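Local coordinates for LP1413 - SCCmec type IV-encoded DNA binding protein (Staphylococcus aureus, PDB 6BTC) that binds DNA, apparently in single-stranded form, and is encoded by staphylococcal cassette chromosome elements, at residues A[7-20]-A[44-56]. Sequence-based numbering, arbitrary orientation.
Sequences QQEKLYNFIIAKSF and NDQREVGRRFAYW
R52 lies across Y12 where helices 7-20 and 44-56 pack at a crossing angle of -49°, their axes 9.5 Å apart at closest approach. R52 CB points toward helix 7-20 without touching it closely. With CG anti to the backbone N (chi1 -179°) and the chain extended as far as NE, R52 CG passes just outside the tyrosine rim, near Y12 CE1, and R52 CD comes over the CD1-CE1 edge of the face. R52 NE is 3.5 Å from Y12 CE1. R52 CZ stands 3.6 Å from the Y12 ring centroid, and the planes are within 2° of parallel, making this a stacked cation-pi contact. Beyond CZ, the two nitrogens diverge: R52 NH1 makes a long salt bridge of 3.6 Å to E9 OE1 at the guanidinium edge, while NH2 donates to a water that also bonds Y12 OH. Both links may help to orient the guanidinium. Further along, I16 CD1 presses onto the indole face of W56, 3.3 Å from W56 CE3, and I15 CG2 covers a face of F53. V49 fits as a knob among Q8, L11, Y12 and I15. At the N-terminal ends, Q8 NE2 donates a bent bond to D45 OD1 (2.6 Å) from above the carboxylate plane. Helix 30-34 adds Y30 against L11, I15 and V49, while F20 meets F65 of strand 65-71 edge-to-face, joining the C-terminal end of helix 6-21 to the antiparallel sheet.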
ATOM      1  N   GLN A   7     -10.897  10.388  -6.858  1.00 51.68           N
ATOM      2  CA  GLN A   7     -10.169  10.652  -5.623  1.00 52.24           C
ATOM      3  C   GLN A   7      -9.438   9.405  -5.128  1.00 54.22           C
ATOM      4  O   GLN A   7      -8.301   9.493  -4.647  1.00 45.39           O
ATOM      5  CB  GLN A   7     -11.136  11.152  -4.548  1.00 58.95           C
ATOM      6  CG  GLN A   7     -12.029  12.317  -4.978  1.00 79.85           C
ATOM      7  CD  GLN A   7     -13.305  12.403  -4.153  1.00 94.53           C
ATOM      8  OE1 GLN A   7     -14.092  11.453  -4.103  1.00 82.07           O
ATOM      9  NE2 GLN A   7     -13.513  13.544  -3.501  1.00 94.08           N
ATOM     10  N   GLN A   8     -10.081   8.238  -5.214  1.00 49.13           N
ATOM     11  CA  GLN A   8      -9.448   7.014  -4.735  1.00 48.25           C
ATOM     12  C   GLN A   8      -8.366   6.542  -5.695  1.00 41.20           C
ATOM     13  O   GLN A   8      -7.323   6.047  -5.261  1.00 43.88           O
ATOM     14  CB  GLN A   8     -10.498   5.930  -4.522  1.00 49.66           C
ATOM     15  CG  GLN A   8     -11.431   6.223  -3.367  1.00 47.25           C
ATOM     16  CD  GLN A   8     -12.646   5.321  -3.361  1.00 51.69           C
ATOM     17  OE1 GLN A   8     -12.826   4.497  -4.261  1.00 49.19           O
ATOM     18  NE2 GLN A   8     -13.492   5.472  -2.345  1.00 49.51           N
ATOM     19  N   GLU A   9      -8.581   6.710  -7.001  1.00 39.29           N
ATOM     20  CA  GLU A   9      -7.532   6.390  -7.959  1.00 44.51           C
ATOM     21  C   GLU A   9      -6.253   7.147  -7.639  1.00 44.55           C
ATOM     22  O   GLU A   9      -5.153   6.599  -7.766  1.00 40.33           O
ATOM     23  CB  GLU A   9      -7.983   6.714  -9.383  1.00 43.33           C
ATOM     24  CG  GLU A   9      -9.187   5.919  -9.873  1.00 61.23           C
ATOM     25  CD  GLU A   9      -8.874   4.452 -10.143  1.00 64.22           C
ATOM     26  OE1 GLU A   9      -7.694   4.122 -10.413  1.00 54.77           O
ATOM     27  OE2 GLU A   9      -9.823   3.631 -10.086  1.00 58.06           O
ATOM     28  N   LYS A  10      -6.375   8.415  -7.234  1.00 45.97           N
ATOM     29  CA  LYS A  10      -5.190   9.231  -6.986  1.00 42.45           C
ATOM     30  C   LYS A  10      -4.459   8.758  -5.740  1.00 34.45           C
ATOM     31  O   LYS A  10      -3.235   8.603  -5.752  1.00 33.24           O
ATOM     32  CB  LYS A  10      -5.573  10.709  -6.854  1.00 46.14           C
ATOM     33  CG  LYS A  10      -5.884  11.400  -8.179  1.00 48.07           C
ATOM     34  CD  LYS A  10      -6.200  12.883  -7.982  1.00 68.68           C
ATOM     35  CE  LYS A  10      -6.634  13.553  -9.282  1.00 66.21           C
ATOM     36  NZ  LYS A  10      -7.015  14.981  -9.084  1.00109.49           N
ATOM     37  N   LEU A  11      -5.190   8.544  -4.649  1.00 27.40           N
ATOM     38  CA  LEU A  11      -4.566   8.033  -3.439  1.00 32.67           C
ATOM     39  C   LEU A  11      -3.953   6.651  -3.670  1.00 39.06           C
ATOM     40  O   LEU A  11      -2.844   6.374  -3.199  1.00 32.68           O
ATOM     41  CB  LEU A  11      -5.589   7.992  -2.303  1.00 33.10           C
ATOM     42  CG  LEU A  11      -5.128   7.289  -1.024  1.00 33.25           C
ATOM     43  CD1 LEU A  11      -3.886   7.957  -0.459  1.00 34.34           C
ATOM     44  CD2 LEU A  11      -6.208   7.271   0.025  1.00 30.82           C
ATOM     45  N   TYR A  12      -4.657   5.772  -4.399  1.00 36.49           N
ATOM     46  CA  TYR A  12      -4.140   4.432  -4.663  1.00 33.42           C
ATOM     47  C   TYR A  12      -2.858   4.485  -5.491  1.00 33.37           C
ATOM     48  O   TYR A  12      -1.865   3.828  -5.160  1.00 30.15           O
ATOM     49  CB  TYR A  12      -5.207   3.587  -5.367  1.00 35.05           C
ATOM     50  CG  TYR A  12      -4.688   2.274  -5.927  1.00 31.04           C
ATOM     51  CD1 TYR A  12      -4.662   1.120  -5.154  1.00 33.66           C
ATOM     52  CD2 TYR A  12      -4.223   2.199  -7.231  1.00 36.53           C
ATOM     53  CE1 TYR A  12      -4.186  -0.078  -5.672  1.00 32.80           C
ATOM     54  CE2 TYR A  12      -3.741   1.015  -7.759  1.00 38.73           C
ATOM     55  CZ  TYR A  12      -3.723  -0.121  -6.978  1.00 37.82           C
ATOM     56  OH  TYR A  12      -3.233  -1.295  -7.527  1.00 42.73           O
ATOM     57  N   ASN A  13      -2.865   5.244  -6.589  1.00 28.66           N
ATOM     58  CA  ASN A  13      -1.645   5.391  -7.378  1.00 33.20           C
ATOM     59  C   ASN A  13      -0.477   5.837  -6.503  1.00 35.69           C
ATOM     60  O   ASN A  13       0.665   5.413  -6.714  1.00 34.03           O
ATOM     61  CB  ASN A  13      -1.849   6.390  -8.517  1.00 36.37           C
ATOM     62  CG  ASN A  13      -2.937   5.965  -9.499  1.00 44.39           C
ATOM     63  OD1 ASN A  13      -3.202   4.780  -9.692  1.00 34.71           O
ATOM     64  ND2 ASN A  13      -3.565   6.952 -10.134  1.00 48.38           N
ATOM     65  N   PHE A  14      -0.747   6.688  -5.509  1.00 31.81           N
ATOM     66  CA  PHE A  14       0.318   7.171  -4.635  1.00 34.55           C
ATOM     67  C   PHE A  14       0.794   6.069  -3.704  1.00 27.30           C
ATOM     68  O   PHE A  14       2.000   5.883  -3.514  1.00 28.31           O
ATOM     69  CB  PHE A  14      -0.159   8.373  -3.807  1.00 28.15           C
ATOM     70  CG  PHE A  14       0.755   8.704  -2.650  1.00 25.58           C
ATOM     71  CD1 PHE A  14       1.955   9.365  -2.862  1.00 33.24           C
ATOM     72  CD2 PHE A  14       0.428   8.335  -1.364  1.00 28.66           C
ATOM     73  CE1 PHE A  14       2.805   9.653  -1.801  1.00 33.93           C
ATOM     74  CE2 PHE A  14       1.277   8.622  -0.296  1.00 33.72           C
ATOM     75  CZ  PHE A  14       2.464   9.285  -0.524  1.00 32.70           C
ATOM     76  N   ILE A  15      -0.143   5.367  -3.069  1.00 25.52           N
ATOM     77  CA  ILE A  15       0.218   4.315  -2.130  1.00 29.94           C
ATOM     78  C   ILE A  15       1.082   3.271  -2.822  1.00 30.17           C
ATOM     79  O   ILE A  15       2.091   2.816  -2.274  1.00 28.95           O
ATOM     80  CB  ILE A  15      -1.052   3.693  -1.527  1.00 29.04           C
ATOM     81  CG1 ILE A  15      -1.807   4.721  -0.684  1.00 33.33           C
ATOM     82  CG2 ILE A  15      -0.717   2.448  -0.697  1.00 33.28           C
ATOM     83  CD1 ILE A  15      -1.162   5.068   0.642  1.00 29.71           C
ATOM     84  N   ILE A  16       0.705   2.888  -4.042  1.00 27.23           N
ATOM     85  CA  ILE A  16       1.453   1.888  -4.794  1.00 31.64           C
ATOM     86  C   ILE A  16       2.886   2.358  -5.001  1.00 28.66           C
ATOM     87  O   ILE A  16       3.845   1.654  -4.670  1.00 24.83           O
ATOM     88  CB  ILE A  16       0.762   1.603  -6.143  1.00 27.68           C
ATOM     89  CG1 ILE A  16      -0.609   0.952  -5.933  1.00 34.29           C
ATOM     90  CG2 ILE A  16       1.638   0.741  -7.041  1.00 31.87           C
ATOM     91  CD1 ILE A  16      -0.578  -0.375  -5.183  1.00 38.67           C
ATOM     92  N   ALA A  17       3.043   3.546  -5.582  1.00 24.17           N
ATOM     93  CA  ALA A  17       4.369   4.092  -5.840  1.00 28.30           C
ATOM     94  C   ALA A  17       5.173   4.193  -4.550  1.00 30.68           C
ATOM     95  O   ALA A  17       6.333   3.772  -4.491  1.00 26.43           O
ATOM     96  CB  ALA A  17       4.233   5.458  -6.507  1.00 28.59           C
ATOM     97  N   LYS A  18       4.553   4.714  -3.491  1.00 27.14           N
ATOM     98  CA  LYS A  18       5.251   4.862  -2.222  1.00 29.06           C
ATOM     99  C   LYS A  18       5.683   3.507  -1.654  1.00 32.97           C
ATOM    100  O   LYS A  18       6.737   3.414  -1.018  1.00 29.33           O
ATOM    101  CB  LYS A  18       4.358   5.612  -1.231  1.00 24.33           C
ATOM    102  CG  LYS A  18       5.072   6.180  -0.014  1.00 38.44           C
ATOM    103  CD  LYS A  18       5.987   7.365  -0.358  1.00 44.88           C
ATOM    104  CE  LYS A  18       6.739   7.862   0.895  1.00 50.34           C
ATOM    105  NZ  LYS A  18       7.722   8.962   0.619  1.00 48.64           N
ATOM    106  N   SER A  19       4.899   2.449  -1.865  1.00 26.11           N
ATOM    107  CA  SER A  19       5.319   1.136  -1.378  1.00 29.40           C
ATOM    108  C   SER A  19       6.562   0.650  -2.120  1.00 26.39           C
ATOM    109  O   SER A  19       7.495   0.132  -1.503  1.00 27.83           O
ATOM    110  CB  SER A  19       4.181   0.128  -1.521  1.00 30.09           C
ATOM    111  OG  SER A  19       3.981  -0.165  -2.898  1.00 35.99           O
ATOM    112  N   PHE A  20       6.612   0.840  -3.438  1.00 28.73           N
ATOM    113  CA  PHE A  20       7.784   0.402  -4.192  1.00 28.60           C
ATOM    114  C   PHE A  20       9.030   1.191  -3.815  1.00 33.60           C
ATOM    115  O   PHE A  20      10.143   0.664  -3.919  1.00 33.28           O
ATOM    116  CB  PHE A  20       7.544   0.536  -5.694  1.00 30.61           C
ATOM    117  CG  PHE A  20       6.796  -0.620  -6.311  1.00 33.41           C
ATOM    118  CD1 PHE A  20       7.461  -1.775  -6.695  1.00 29.86           C
ATOM    119  CD2 PHE A  20       5.431  -0.536  -6.542  1.00 32.16           C
ATOM    120  CE1 PHE A  20       6.775  -2.833  -7.286  1.00 29.99           C
ATOM    121  CE2 PHE A  20       4.741  -1.590  -7.129  1.00 35.65           C
ATOM    122  CZ  PHE A  20       5.415  -2.735  -7.505  1.00 33.83           C
ATOM    123  N   ASN A  44     -13.873   7.465   4.270  1.00 58.75           N
ATOM    124  CA  ASN A  44     -14.418   6.454   3.375  1.00 57.56           C
ATOM    125  C   ASN A  44     -13.439   6.142   2.253  1.00 55.66           C
ATOM    126  O   ASN A  44     -13.222   4.972   1.913  1.00 52.03           O
ATOM    127  CB  ASN A  44     -15.756   6.926   2.805  1.00 59.24           C
ATOM    128  CG  ASN A  44     -16.665   5.777   2.443  1.00 72.81           C
ATOM    129  OD1 ASN A  44     -16.649   5.289   1.310  1.00 70.65           O
ATOM    130  ND2 ASN A  44     -17.463   5.330   3.411  1.00 85.45           N
ATOM    131  N   ASP A  45     -12.848   7.180   1.655  1.00 54.22           N
ATOM    132  CA  ASP A  45     -11.888   6.969   0.578  1.00 52.19           C
ATOM    133  C   ASP A  45     -10.593   6.348   1.093  1.00 45.62           C
ATOM    134  O   ASP A  45      -9.913   5.637   0.347  1.00 44.79           O
ATOM    135  CB  ASP A  45     -11.612   8.292  -0.133  1.00 52.73           C
ATOM    136  CG  ASP A  45     -12.752   8.713  -1.052  1.00 55.14           C
ATOM    137  OD1 ASP A  45     -13.649   7.885  -1.315  1.00 56.00           O
ATOM    138  OD2 ASP A  45     -12.747   9.870  -1.516  1.00 54.27           O
ATOM    139  N   GLN A  46     -10.245   6.590   2.358  1.00 42.41           N
ATOM    140  CA  GLN A  46      -9.042   5.992   2.925  1.00 50.12           C
ATOM    141  C   GLN A  46      -9.211   4.487   3.064  1.00 49.93           C
ATOM    142  O   GLN A  46      -8.322   3.714   2.687  1.00 42.14           O
ATOM    143  CB  GLN A  46      -8.715   6.626   4.283  1.00 41.03           C
ATOM    144  CG  GLN A  46      -8.203   8.056   4.195  1.00 55.90           C
ATOM    145  CD  GLN A  46      -7.812   8.637   5.543  1.00 60.17           C
ATOM    146  OE1 GLN A  46      -8.228   8.150   6.592  1.00 56.79           O
ATOM    147  NE2 GLN A  46      -7.001   9.688   5.515  1.00 64.02           N
ATOM    148  N   ARG A  47     -10.363   4.052   3.581  1.00 50.37           N
ATOM    149  CA  ARG A  47     -10.574   2.633   3.839  1.00 47.63           C
ATOM    150  C   ARG A  47     -10.766   1.848   2.547  1.00 50.90           C
ATOM    151  O   ARG A  47     -10.280   0.719   2.427  1.00 54.43           O
ATOM    152  CB  ARG A  47     -11.764   2.456   4.772  1.00 55.27           C
ATOM    153  CG  ARG A  47     -11.468   2.942   6.181  1.00 57.47           C
ATOM    154  CD  ARG A  47     -12.718   3.042   7.038  1.00 69.76           C
ATOM    155  NE  ARG A  47     -12.388   3.396   8.416  1.00 84.85           N
ATOM    156  CZ  ARG A  47     -13.265   3.842   9.309  1.00 94.99           C
ATOM    157  NH1 ARG A  47     -14.541   4.000   8.977  1.00 94.90           N
ATOM    158  NH2 ARG A  47     -12.863   4.138  10.539  1.00 96.82           N
ATOM    159  N   GLU A  48     -11.456   2.421   1.562  1.00 49.32           N
ATOM    160  CA  GLU A  48     -11.576   1.738   0.277  1.00 53.07           C
ATOM    161  C   GLU A  48     -10.199   1.478  -0.332  1.00 50.31           C
ATOM    162  O   GLU A  48      -9.922   0.380  -0.824  1.00 46.22           O
ATOM    163  CB  GLU A  48     -12.445   2.554  -0.684  1.00 55.36           C
ATOM    164  CG  GLU A  48     -12.534   1.977  -2.108  1.00 59.75           C
ATOM    165  CD  GLU A  48     -13.055   0.541  -2.145  1.00 68.34           C
ATOM    166  OE1 GLU A  48     -13.669   0.106  -1.146  1.00 78.79           O
ATOM    167  OE2 GLU A  48     -12.848  -0.152  -3.170  1.00 55.04           O
ATOM    168  N   VAL A  49      -9.322   2.487  -0.321  1.00 48.75           N
ATOM    169  CA  VAL A  49      -7.992   2.309  -0.894  1.00 45.53           C
ATOM    170  C   VAL A  49      -7.186   1.321  -0.065  1.00 39.88           C
ATOM    171  O   VAL A  49      -6.441   0.502  -0.610  1.00 34.89           O
ATOM    172  CB  VAL A  49      -7.266   3.659  -1.019  1.00 46.57           C
ATOM    173  CG1 VAL A  49      -5.813   3.446  -1.467  1.00 39.62           C
ATOM    174  CG2 VAL A  49      -7.997   4.557  -2.008  1.00 42.98           C
ATOM    175  N   GLY A  50      -7.314   1.388   1.260  1.00 34.19           N
ATOM    176  CA  GLY A  50      -6.631   0.430   2.110  1.00 40.59           C
ATOM    177  C   GLY A  50      -6.923  -0.998   1.711  1.00 43.09           C
ATOM    178  O   GLY A  50      -6.018  -1.830   1.607  1.00 41.42           O
ATOM    179  N   ARG A  51      -8.197  -1.300   1.458  1.00 47.30           N
ATOM    180  CA  ARG A  51      -8.573  -2.669   1.132  1.00 41.54           C
ATOM    181  C   ARG A  51      -8.139  -3.037  -0.281  1.00 40.41           C
ATOM    182  O   ARG A  51      -7.649  -4.147  -0.515  1.00 41.92           O
ATOM    183  CB  ARG A  51     -10.077  -2.857   1.320  1.00 56.71           C
ATOM    184  CG  ARG A  51     -10.512  -2.921   2.796  1.00 65.81           C
ATOM    185  CD  ARG A  51     -12.011  -3.222   2.958  1.00 86.69           C
ATOM    186  NE  ARG A  51     -12.845  -2.016   2.942  1.00 83.80           N
ATOM    187  CZ  ARG A  51     -13.317  -1.394   4.025  1.00 84.16           C
ATOM    188  NH1 ARG A  51     -13.058  -1.850   5.249  1.00 75.45           N
ATOM    189  NH2 ARG A  51     -14.060  -0.304   3.884  1.00 71.27           N
ATOM    190  N   ARG A  52      -8.277  -2.120  -1.238  1.00 35.86           N
ATOM    191  CA  ARG A  52      -7.767  -2.419  -2.570  1.00 36.03           C
ATOM    192  C   ARG A  52      -6.256  -2.633  -2.539  1.00 37.75           C
ATOM    193  O   ARG A  52      -5.712  -3.383  -3.363  1.00 32.60           O
ATOM    194  CB  ARG A  52      -8.137  -1.301  -3.544  1.00 35.80           C
ATOM    195  CG  ARG A  52      -7.664  -1.565  -4.970  1.00 29.27           C
ATOM    196  CD  ARG A  52      -7.848  -0.374  -5.883  1.00 29.61           C
ATOM    197  NE  ARG A  52      -7.324  -0.676  -7.206  1.00 33.09           N
ATOM    198  CZ  ARG A  52      -7.244   0.195  -8.203  1.00 38.30           C
ATOM    199  NH1 ARG A  52      -7.664   1.445  -8.034  1.00 38.51           N
ATOM    200  NH2 ARG A  52      -6.751  -0.188  -9.376  1.00 35.26           N
ATOM    201  N   PHE A  53      -5.564  -1.994  -1.593  1.00 38.94           N
ATOM    202  CA  PHE A  53      -4.120  -2.151  -1.468  1.00 38.20           C
ATOM    203  C   PHE A  53      -3.774  -3.481  -0.819  1.00 32.11           C
ATOM    204  O   PHE A  53      -2.896  -4.199  -1.298  1.00 34.39           O
ATOM    205  CB  PHE A  53      -3.534  -1.000  -0.649  1.00 34.19           C
ATOM    206  CG  PHE A  53      -2.084  -1.173  -0.309  1.00 24.73           C
ATOM    207  CD1 PHE A  53      -1.103  -0.982  -1.264  1.00 26.57           C
ATOM    208  CD2 PHE A  53      -1.705  -1.510   0.977  1.00 33.38           C
ATOM    209  CE1 PHE A  53       0.228  -1.127  -0.942  1.00 28.48           C
ATOM    210  CE2 PHE A  53      -0.381  -1.664   1.302  1.00 31.45           C
ATOM    211  CZ  PHE A  53       0.586  -1.469   0.339  1.00 25.34           C
ATOM    212  N   ALA A  54      -4.475  -3.817   0.258  1.00 29.83           N
ATOM    213  CA  ALA A  54      -4.215  -5.054   0.974  1.00 32.60           C
ATOM    214  C   ALA A  54      -4.389  -6.279   0.083  1.00 41.64           C
ATOM    215  O   ALA A  54      -3.733  -7.301   0.310  1.00 42.49           O
ATOM    216  CB  ALA A  54      -5.137  -5.142   2.184  1.00 32.30           C
ATOM    217  N   TYR A  55      -5.255  -6.199  -0.933  1.00 39.61           N
ATOM    218  CA  TYR A  55      -5.504  -7.342  -1.800  1.00 37.27           C
ATOM    219  C   TYR A  55      -4.626  -7.315  -3.041  1.00 39.53           C
ATOM    220  O   TYR A  55      -4.233  -8.377  -3.545  1.00 37.95           O
ATOM    221  CB  TYR A  55      -7.003  -7.406  -2.160  1.00 40.40           C
ATOM    222  CG  TYR A  55      -7.817  -8.030  -1.030  1.00 38.67           C
ATOM    223  CD1 TYR A  55      -8.145  -7.302   0.102  1.00 40.41           C
ATOM    224  CD2 TYR A  55      -8.202  -9.364  -1.075  1.00 41.17           C
ATOM    225  CE1 TYR A  55      -8.845  -7.873   1.149  1.00 39.05           C
ATOM    226  CE2 TYR A  55      -8.907  -9.948  -0.028  1.00 36.91           C
ATOM    227  CZ  TYR A  55      -9.222  -9.199   1.080  1.00 41.69           C
ATOM    228  OH  TYR A  55      -9.926  -9.766   2.127  1.00 44.82           O
ATOM    229  N   TRP A  56      -4.277  -6.124  -3.521  1.00 30.88           N
ATOM    230  CA  TRP A  56      -3.265  -6.009  -4.562  1.00 35.46           C
ATOM    231  C   TRP A  56      -1.967  -6.669  -4.126  1.00 38.24           C
ATOM    232  O   TRP A  56      -1.348  -7.431  -4.878  1.00 34.65           O
ATOM    233  CB  TRP A  56      -3.021  -4.539  -4.868  1.00 34.88           C
ATOM    234  CG  TRP A  56      -1.850  -4.288  -5.727  1.00 31.10           C
ATOM    235  CD1 TRP A  56      -1.770  -4.467  -7.073  1.00 35.86           C
ATOM    236  CD2 TRP A  56      -0.571  -3.799  -5.308  1.00 30.75           C
ATOM    237  NE1 TRP A  56      -0.520  -4.120  -7.524  1.00 35.32           N
ATOM    238  CE2 TRP A  56       0.233  -3.703  -6.457  1.00 31.48           C
ATOM    239  CE3 TRP A  56      -0.031  -3.427  -4.074  1.00 31.28           C
ATOM    240  CZ2 TRP A  56       1.548  -3.246  -6.409  1.00 30.68           C
ATOM    241  CZ3 TRP A  56       1.267  -2.974  -4.032  1.00 29.19           C
ATOM    242  CH2 TRP A  56       2.044  -2.892  -5.186  1.00 30.72           C
TER
HETATM  243  O   HOH W   1      -5.543  -2.906  -8.572  1.00 36.96           O